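Side-chain contacts in xyloglucan-specific endo-beta-1,4-glucanase BoGH9A (Bacteroides ovatus, PDB 6DHT), which hydrolyses internal beta-1,4-glucosidic linkages in the backbone of xyloglucan, releasing xyloglucan oligosaccharides: residues L381-W386 / D402-E407; T73-S78 / Y86-N91; T227-D230 / G235-H238. One frame throughout, in Å; residues are numbered along the deposited sequence.

Interaction 1: L381-W386 / D402-E407. With EDO (1,2-ethanediol), chain L.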
loop_
_atom_site.group_PDB
_atom_site.type_symbol
_atom_site.label_atom_id
_atom_site.label_comp_id
_atom_site.label_asym_id
_atom_site.label_seq_id
_atom_site.Cartn_x
_atom_site.Cartn_y
_atom_site.Cartn_z
ATOM N N LEU A 381 -3.508 -6.680 10.325
ATOM C CA LEU A 381 -2.399 -7.512 9.918
ATOM C C LEU A 381 -2.323 -8.733 10.830
ATOM O O LEU A 381 -1.980 -9.815 10.395
ATOM C CB LEU A 381 -1.080 -6.740 9.937
ATOM C CG LEU A 381 -0.988 -5.543 8.987
ATOM C CD1 LEU A 381 0.434 -4.996 9.031
ATOM C CD2 LEU A 381 -1.431 -5.881 7.584
ATOM N N GLY A 382 -2.670 -8.525 12.087
ATOM C CA GLY A 382 -2.740 -9.652 13.002
ATOM C C GLY A 382 -3.887 -10.571 12.642
ATOM O O GLY A 382 -3.765 -11.811 12.687
ATOM N N ILE A 383 -5.030 -9.976 12.299
ATOM C CA ILE A 383 -6.213 -10.733 11.915
ATOM C C ILE A 383 -5.903 -11.583 10.679
ATOM O O ILE A 383 -6.248 -12.786 10.623
ATOM C CB ILE A 383 -7.420 -9.805 11.670
ATOM C CG1 ILE A 383 -7.891 -9.228 13.003
ATOM C CG2 ILE A 383 -8.543 -10.532 10.978
ATOM C CD1 ILE A 383 -8.938 -8.159 12.901
ATOM N N PHE A 384 -5.232 -10.994 9.685
ATOM C CA PHE A 384 -4.943 -11.745 8.478
ATOM C C PHE A 384 -4.106 -12.990 8.802
ATOM O O PHE A 384 -4.301 -14.057 8.206
ATOM C CB PHE A 384 -4.194 -10.898 7.422
ATOM C CG PHE A 384 -4.932 -9.671 6.906
ATOM C CD1 PHE A 384 -6.305 -9.538 6.953
ATOM C CD2 PHE A 384 -4.188 -8.616 6.395
ATOM C CE1 PHE A 384 -6.906 -8.381 6.468
ATOM C CE2 PHE A 384 -4.790 -7.482 5.898
ATOM C CZ PHE A 384 -6.143 -7.367 5.940
ATOM N N ALA A 385 -3.185 -12.842 9.753
ATOM C CA ALA A 385 -2.334 -13.955 10.164
ATOM C C ALA A 385 -3.165 -15.086 10.783
ATOM O O ALA A 385 -3.028 -16.238 10.405
ATOM C CB ALA A 385 -1.288 -13.466 11.127
ATOM N N TRP A 386 -4.064 -14.737 11.699
ATOM C CA TRP A 386 -4.977 -15.726 12.289
ATOM C C TRP A 386 -5.894 -16.416 11.270
ATOM O O TRP A 386 -6.268 -17.574 11.468
ATOM C CB TRP A 386 -5.822 -15.062 13.387
ATOM C CG TRP A 386 -5.061 -14.901 14.666
ATOM C CD1 TRP A 386 -4.404 -13.808 15.091
ATOM C CD2 TRP A 386 -4.899 -15.893 15.689
ATOM N NE1 TRP A 386 -3.802 -14.047 16.310
ATOM C CE2 TRP A 386 -4.123 -15.322 16.703
ATOM C CE3 TRP A 386 -5.346 -17.217 15.839
ATOM C CZ2 TRP A 386 -3.756 -16.032 17.846
ATOM C CZ3 TRP A 386 -4.997 -17.910 16.978
ATOM C CH2 TRP A 386 -4.212 -17.319 17.968
ATOM N N ASP A 402 -12.290 -17.850 14.243
ATOM C CA ASP A 402 -13.680 -17.754 13.797
ATOM C C ASP A 402 -14.323 -16.456 14.273
ATOM O O ASP A 402 -15.101 -15.848 13.531
ATOM C CB ASP A 402 -14.524 -18.938 14.300
ATOM C CG ASP A 402 -14.301 -20.208 13.502
ATOM O OD1 ASP A 402 -13.572 -20.173 12.494
ATOM O OD2 ASP A 402 -14.880 -21.252 13.883
ATOM N N SER A 403 -13.996 -16.016 15.486
ATOM C CA SER A 403 -14.559 -14.785 16.017
ATOM C C SER A 403 -14.038 -13.587 15.218
ATOM O O SER A 403 -14.768 -12.623 14.987
ATOM C CB SER A 403 -14.273 -14.608 17.519
ATOM O OG SER A 403 -12.910 -14.331 17.803
ATOM N N LEU A 404 -12.795 -13.657 14.762
ATOM C CA LEU A 404 -12.225 -12.560 13.979
ATOM C C LEU A 404 -12.825 -12.564 12.588
ATOM O O LEU A 404 -13.084 -11.487 12.012
ATOM C CB LEU A 404 -10.711 -12.717 13.884
ATOM C CG LEU A 404 -9.904 -12.685 15.184
ATOM C CD1 LEU A 404 -8.438 -13.001 14.941
ATOM C CD2 LEU A 404 -10.041 -11.352 15.874
ATOM N N LYS A 405 -13.066 -13.739 12.028
ATOM C CA LYS A 405 -13.750 -13.857 10.750
ATOM C C LYS A 405 -15.124 -13.214 10.827
ATOM O O LYS A 405 -15.514 -12.440 9.941
ATOM C CB LYS A 405 -13.888 -15.324 10.349
ATOM C CG LYS A 405 -14.757 -15.581 9.119
ATOM C CD LYS A 405 -14.693 -17.041 8.731
ATOM C CE LYS A 405 -15.790 -17.400 7.743
ATOM N NZ LYS A 405 -15.790 -18.844 7.420
ATOM N N THR A 406 -15.865 -13.495 11.891
ATOM C CA THR A 406 -17.177 -12.890 12.090
ATOM C C THR A 406 -17.093 -11.366 12.025
ATOM O O THR A 406 -17.924 -10.725 11.378
ATOM C CB THR A 406 -17.787 -13.350 13.426
ATOM O OG1 THR A 406 -17.995 -14.758 13.345
ATOM C CG2 THR A 406 -19.118 -12.680 13.696
ATOM N N GLU A 407 -16.089 -10.782 12.667
ATOM C CA GLU A 407 -15.940 -9.331 12.671
ATOM C C GLU A 407 -15.564 -8.819 11.293
ATOM O O GLU A 407 -16.090 -7.792 10.857
ATOM C CB GLU A 407 -14.929 -8.872 13.711
ATOM C CG GLU A 407 -15.419 -9.024 15.160
ATOM C CD GLU A 407 -16.826 -8.448 15.383
ATOM O OE1 GLU A 407 -17.083 -7.295 14.951
ATOM O OE2 GLU A 407 -17.679 -9.156 15.973
HETATM C C1 EDO L . -11.543 -18.877 10.628
HETATM O O1 EDO L . -11.325 -20.078 11.381
HETATM C C2 EDO L . -10.543 -18.812 9.479
HETATM O O2 EDO L . -10.981 -19.684 8.431
#
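Leu-404 extends both methyl groups toward helix 379-386, and each finds a different partner there. CD1 sits 3.7 Å from Trp-386 CB and 3.9 Å from Trp-386 CG, so it touches the root of the indole and meets the ring obliquely. The other methyl, CD2, lies 4.2 Å from Ile-383 CG1, a looser touch. No hydrogen bond crosses between the segments. With CG anti to its carbonyl carbon (chi1 -62°), Leu-404 carries its fork between the two backbones, whose nearest CA atoms, those of Ile-383 and Leu-404, are 6.6 Å apart. The helices so joined, 379-386 and 395-416, follow one another in the glycoside hydrolase family 9 domain, which in this family folds as an (alpha/alpha)6 barrel. Behind the first shell, the indole is probably held in its rotation by NE1 bonding to Ser-347 OG and by Phe-351 and Phe-400, which meet the ring edge-to-face. Ile-383 also leans on Pro-367 and Tyr-370. Two residues before Leu-404 on helix 395-416, the exposed Asp-402 accepts through OD1 a hydrogen bond of 2.5 Å from O1 of a 1,2-ethanediol, probably left from crystallisation, which is also bonded to Arg-398 NE.

Interaction 2: T73-S78 / Y86-N91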
loop_
_atom_site.group_PDB
_atom_site.type_symbol
_atom_site.label_atom_id
_atom_site.label_comp_id
_atom_site.label_asym_id
_atom_site.label_seq_id
_atom_site.Cartn_x
_atom_site.Cartn_y
_atom_site.Cartn_z
ATOM N N THR A 73 -24.585 8.700 -14.775
ATOM C CA THR A 73 -25.341 7.645 -15.440
ATOM C C THR A 73 -24.492 6.382 -15.563
ATOM O O THR A 73 -23.391 6.415 -16.098
ATOM C CB THR A 73 -25.804 8.095 -16.850
ATOM O OG1 THR A 73 -26.488 9.346 -16.734
ATOM C CG2 THR A 73 -26.712 7.061 -17.500
ATOM N N THR A 74 -25.040 5.269 -15.093
ATOM C CA THR A 74 -24.347 3.992 -15.130
ATOM C C THR A 74 -24.581 3.268 -16.443
ATOM O O THR A 74 -25.726 3.116 -16.896
ATOM C CB THR A 74 -24.809 3.155 -13.945
ATOM O OG1 THR A 74 -24.372 3.796 -12.743
ATOM C CG2 THR A 74 -24.265 1.720 -14.012
ATOM N N LEU A 75 -23.486 2.827 -17.049
ATOM C CA LEU A 75 -23.495 2.061 -18.277
ATOM C C LEU A 75 -22.949 0.669 -17.989
ATOM O O LEU A 75 -21.752 0.527 -17.750
ATOM C CB LEU A 75 -22.602 2.749 -19.303
ATOM C CG LEU A 75 -22.745 4.266 -19.398
ATOM C CD1 LEU A 75 -21.820 4.804 -20.476
ATOM C CD2 LEU A 75 -24.211 4.708 -19.695
ATOM N N ASP A 76 -23.810 -0.343 -18.008
ATOM C CA ASP A 76 -23.431 -1.715 -17.646
ATOM C C ASP A 76 -23.408 -2.618 -18.881
ATOM O O ASP A 76 -24.466 -2.983 -19.414
ATOM C CB ASP A 76 -24.418 -2.259 -16.608
ATOM C CG ASP A 76 -23.983 -3.608 -16.022
ATOM O OD1 ASP A 76 -23.121 -4.306 -16.613
ATOM O OD2 ASP A 76 -24.559 -4.000 -14.988
ATOM N N PHE A 77 -22.204 -2.976 -19.322
ATOM C CA PHE A 77 -21.989 -3.856 -20.466
ATOM C C PHE A 77 -21.243 -5.135 -20.042
ATOM O O PHE A 77 -20.478 -5.739 -20.812
ATOM C CB PHE A 77 -21.244 -3.112 -21.578
ATOM C CG PHE A 77 -20.075 -2.307 -21.102
ATOM C CD1 PHE A 77 -20.259 -1.057 -20.560
ATOM C CD2 PHE A 77 -18.778 -2.792 -21.223
ATOM C CE1 PHE A 77 -19.167 -0.301 -20.102
ATOM C CE2 PHE A 77 -17.683 -2.036 -20.778
ATOM C CZ PHE A 77 -17.885 -0.789 -20.218
ATOM N N SER A 78 -21.513 -5.561 -18.810
ATOM C CA SER A 78 -20.899 -6.763 -18.234
ATOM C C SER A 78 -21.053 -8.011 -19.102
ATOM O O SER A 78 -20.201 -8.896 -19.100
ATOM C CB SER A 78 -21.491 -7.033 -16.839
ATOM O OG SER A 78 -21.256 -5.973 -15.944
ATOM N N TYR A 86 -12.648 -2.586 -27.965
ATOM C CA TYR A 86 -14.035 -2.173 -28.167
ATOM C C TYR A 86 -14.153 -0.655 -28.126
ATOM O O TYR A 86 -13.280 0.040 -27.595
ATOM C CB TYR A 86 -14.947 -2.789 -27.097
ATOM C CG TYR A 86 -15.012 -4.284 -27.186
ATOM C CD1 TYR A 86 -15.941 -4.909 -28.012
ATOM C CD2 TYR A 86 -14.133 -5.074 -26.465
ATOM C CE1 TYR A 86 -15.990 -6.263 -28.111
ATOM C CE2 TYR A 86 -14.174 -6.435 -26.556
ATOM C CZ TYR A 86 -15.118 -7.031 -27.385
ATOM O OH TYR A 86 -15.180 -8.395 -27.500
ATOM N N ILE A 87 -15.233 -0.143 -28.707
ATOM C CA ILE A 87 -15.545 1.273 -28.613
ATOM C C ILE A 87 -16.867 1.467 -27.893
ATOM O O ILE A 87 -17.866 0.844 -28.253
ATOM C CB ILE A 87 -15.690 1.912 -30.004
ATOM C CG1 ILE A 87 -14.460 1.629 -30.871
ATOM C CG2 ILE A 87 -15.936 3.422 -29.878
ATOM C CD1 ILE A 87 -14.713 1.913 -32.358
ATOM N N LEU A 88 -16.862 2.324 -26.881
ATOM C CA LEU A 88 -18.071 2.697 -26.167
ATOM C C LEU A 88 -18.530 4.043 -26.715
ATOM O O LEU A 88 -17.816 5.025 -26.586
ATOM C CB LEU A 88 -17.793 2.822 -24.661
ATOM C CG LEU A 88 -18.990 2.988 -23.706
ATOM C CD1 LEU A 88 -18.529 2.771 -22.269
ATOM C CD2 LEU A 88 -19.623 4.309 -23.768
ATOM N N LYS A 89 -19.716 4.084 -27.311
ATOM C CA LYS A 89 -20.288 5.346 -27.792
ATOM C C LYS A 89 -21.491 5.733 -26.936
ATOM O O LYS A 89 -22.390 4.915 -26.722
ATOM C CB LYS A 89 -20.699 5.244 -29.268
ATOM C CG LYS A 89 -19.551 5.323 -30.270
ATOM C CD LYS A 89 -20.056 5.841 -31.627
ATOM C CE LYS A 89 -19.006 5.739 -32.728
ATOM N NZ LYS A 89 -17.655 6.220 -32.299
ATOM N N VAL A 90 -21.481 6.969 -26.442
ATOM C CA VAL A 90 -22.577 7.541 -25.663
ATOM C C VAL A 90 -22.805 8.948 -26.160
ATOM O O VAL A 90 -21.925 9.798 -26.016
ATOM C CB VAL A 90 -22.260 7.712 -24.158
ATOM C CG1 VAL A 90 -23.548 7.968 -23.379
ATOM C CG2 VAL A 90 -21.567 6.535 -23.627
ATOM N N ASN A 91 -23.985 9.195 -26.722
ATOM C CA ASN A 91 -24.327 10.518 -27.233
ATOM C C ASN A 91 -23.273 10.947 -28.248
ATOM O O ASN A 91 -23.030 10.237 -29.224
ATOM C CB ASN A 91 -24.451 11.514 -26.078
ATOM C CG ASN A 91 -25.654 11.223 -25.177
ATOM O OD1 ASN A 91 -26.191 10.106 -25.173
ATOM N ND2 ASN A 91 -26.087 12.230 -24.415
#
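Leu-88 stands between Leu-75 and Phe-77 and gives one methyl to each. Its side chain and that of Phe-77 cross at about a right angle, while CD1 itself meets the ring obliquely, 3.8 Å from Phe-77 CE1. Against Leu-75 the side chains cross at a slant, with Leu-88 CD2 at 4.0 Å from Leu-75 CD1. Leu-75 CD1 also meets Val-90, two residues on from Leu-88, at 3.6 Å from Val-90 CG2; since Leu-88 CD2 and Val-90 CG2 are modelled too close to one another, their exact placing is doubtful. Strands 72-76 and 84-90 belong to different antiparallel sheets of the N-terminal Ig-like domain, with Phe-77 just past the end of the first, and the CA atoms of the two segments come no nearer than 9.2 Å, between Leu-75 and Val-90: this is face-to-face packing in a beta sandwich. Phe-77 CG lies between its backbone N and carbonyl carbon (chi1 45°), which sets the ring toward Leu-88; it also meets the ring of Phe-97. Just beside it, Asp-76 OD1 accepts from Ser-78 N at 3.0 Å, an Asx turn, and from Ser-78 OG, which is also bonded to Lys-31 N. Between the two segments no hydrogen bond crosses, so apolar side-chain packing holds them together.

Interaction 3: T227-D230 / G235-H238; sequences TMQD and GVYH
Two backbone hydrogen bonds draw 227-230 and 235-238 together: Asp-230 N to Gly-235 O at 2.8 Å, and Tyr-237 N to Met-228 O at 3.0 Å. They flank Gln-229 and Val-236, which form a single antiparallel bridge of the non-hydrogen-bonded kind, so that the chain doubles back like a short hairpin between helix 213-226 and strand 239-241. CA-H...O contacts add to both carbonyls, Val-236 CA approaching Met-228 O and Gln-229 CA approaching Gly-235 O. Side chains then close around this backbone. The Met-228 carbonyl O also lies 3.2 Å from Tyr-237 CD2, meeting the ring obliquely. Bent at chi2 (-76°) and chi3, the Met-228 chain curls so that its CE rests 3.8 Å from Tyr-237 CB, while Met-228 CB touches Val-236 CG1 at 4.2 Å. The carboxylate of Asp-230 and the tyrosine ring are turned only 22° from each other; that carboxylate is salt-bridged through OD2 to Lys-263, and the phenol oxygen is hydrogen-bonded to Arg-154 NH1. A phenylalanine in place of Tyr-237 would probably leave Arg-154 and a bound water without their phenol partner. This water lies in the ring plane at its edge, 2.6 Å from Tyr-237 OH, and donates a weak 3.4 Å bond to Asp-230 OD2.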
loop_
_atom_site.group_PDB
_atom_site.type_symbol
_atom_site.label_atom_id
_atom_site.label_comp_id
_atom_site.label_asym_id
_atom_site.label_seq_id
_atom_site.Cartn_x
_atom_site.Cartn_y
_atom_site.Cartn_z
ATOM N N THR A 227 19.572 -2.928 11.062
ATOM C CA THR A 227 20.577 -1.967 11.544
ATOM C C THR A 227 20.004 -0.892 12.470
ATOM O O THR A 227 20.754 -0.118 13.077
ATOM C CB THR A 227 21.318 -1.260 10.383
ATOM O OG1 THR A 227 20.478 -0.264 9.773
ATOM C CG2 THR A 227 21.802 -2.262 9.346
ATOM N N MET A 228 18.688 -0.827 12.591
ATOM C CA MET A 228 18.021 0.153 13.430
ATOM C C MET A 228 17.738 -0.354 14.839
ATOM O O MET A 228 17.091 0.358 15.621
ATOM C CB MET A 228 16.733 0.622 12.750
ATOM C CG MET A 228 17.001 1.427 11.506
ATOM S SD MET A 228 17.547 3.096 11.831
ATOM C CE MET A 228 16.015 3.796 12.306
ATOM N N GLN A 229 18.189 -1.579 15.122
ATOM C CA GLN A 229 18.065 -2.187 16.439
ATOM C C GLN A 229 19.369 -2.027 17.226
ATOM O O GLN A 229 20.425 -2.398 16.734
ATOM C CB GLN A 229 17.734 -3.671 16.302
ATOM C CG GLN A 229 17.478 -4.341 17.643
ATOM C CD GLN A 229 16.896 -5.725 17.514
ATOM O OE1 GLN A 229 17.381 -6.541 16.745
ATOM N NE2 GLN A 229 15.891 -6.003 18.317
ATOM N N ASP A 230 19.259 -1.484 18.434
ATOM C CA ASP A 230 20.405 -1.340 19.341
ATOM C C ASP A 230 20.818 -2.749 19.762
ATOM O O ASP A 230 19.999 -3.477 20.314
ATOM C CB ASP A 230 19.974 -0.502 20.540
ATOM C CG ASP A 230 21.104 -0.270 21.549
ATOM O OD1 ASP A 230 22.059 -1.070 21.597
ATOM O OD2 ASP A 230 21.007 0.729 22.300
ATOM N N GLY A 235 16.065 -2.384 21.583
ATOM C CA GLY A 235 15.153 -1.348 21.139
ATOM C C GLY A 235 15.472 -0.895 19.726
ATOM O O GLY A 235 16.541 -1.194 19.189
ATOM N N VAL A 236 14.507 -0.234 19.110
ATOM C CA VAL A 236 14.578 0.126 17.687
ATOM C C VAL A 236 14.319 1.621 17.531
ATOM O O VAL A 236 13.314 2.133 18.009
ATOM C CB VAL A 236 13.571 -0.708 16.859
ATOM C CG1 VAL A 236 13.629 -0.347 15.367
ATOM C CG2 VAL A 236 13.839 -2.171 17.039
ATOM N N TYR A 237 15.253 2.315 16.875
ATOM C CA TYR A 237 15.150 3.753 16.647
ATOM C C TYR A 237 13.956 4.004 15.743
ATOM O O TYR A 237 13.721 3.235 14.809
ATOM C CB TYR A 237 16.446 4.277 16.004
ATOM C CG TYR A 237 17.693 3.895 16.787
ATOM C CD1 TYR A 237 17.907 4.389 18.067
ATOM C CD2 TYR A 237 18.645 3.074 16.240
ATOM C CE1 TYR A 237 19.038 4.041 18.780
ATOM C CE2 TYR A 237 19.773 2.715 16.941
ATOM C CZ TYR A 237 19.958 3.201 18.210
ATOM O OH TYR A 237 21.094 2.826 18.883
ATOM N N HIS A 238 13.193 5.053 16.025
ATOM C CA HIS A 238 11.936 5.322 15.316
ATOM C C HIS A 238 12.159 5.567 13.831
ATOM O O HIS A 238 11.408 5.053 12.992
ATOM C CB HIS A 238 11.235 6.508 15.969
ATOM C CG HIS A 238 9.806 6.707 15.561
ATOM N ND1 HIS A 238 8.779 5.864 15.944
ATOM C CD2 HIS A 238 9.225 7.686 14.837
ATOM C CE1 HIS A 238 7.636 6.318 15.475
ATOM N NE2 HIS A 238 7.876 7.422 14.791
HETATM O O HOH W 1 21.515 3.903 21.258
#

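No element is shared among the three contacts, and none lies at an annotated site. Interaction 2 belongs to the N-terminal Ig-like domain, whereas interactions 1 and 3 fall within the glycoside hydrolase family 9 range, their centres about 29 Å apart; interactions 2 and 3 are on opposite sides of the chain's centre, about 54 Å from centre to centre. In interactions 1 and 2 all the touching residues are buried and the contact is apolar, one joining helices and the other two sheets, elements whose backbone bonds are made within each helix or within each sheet. Interaction 3, almost as buried but with Gln-229 partly exposed, folds a single connecting loop back on itself, and there backbone hydrogen bonds cross the contact.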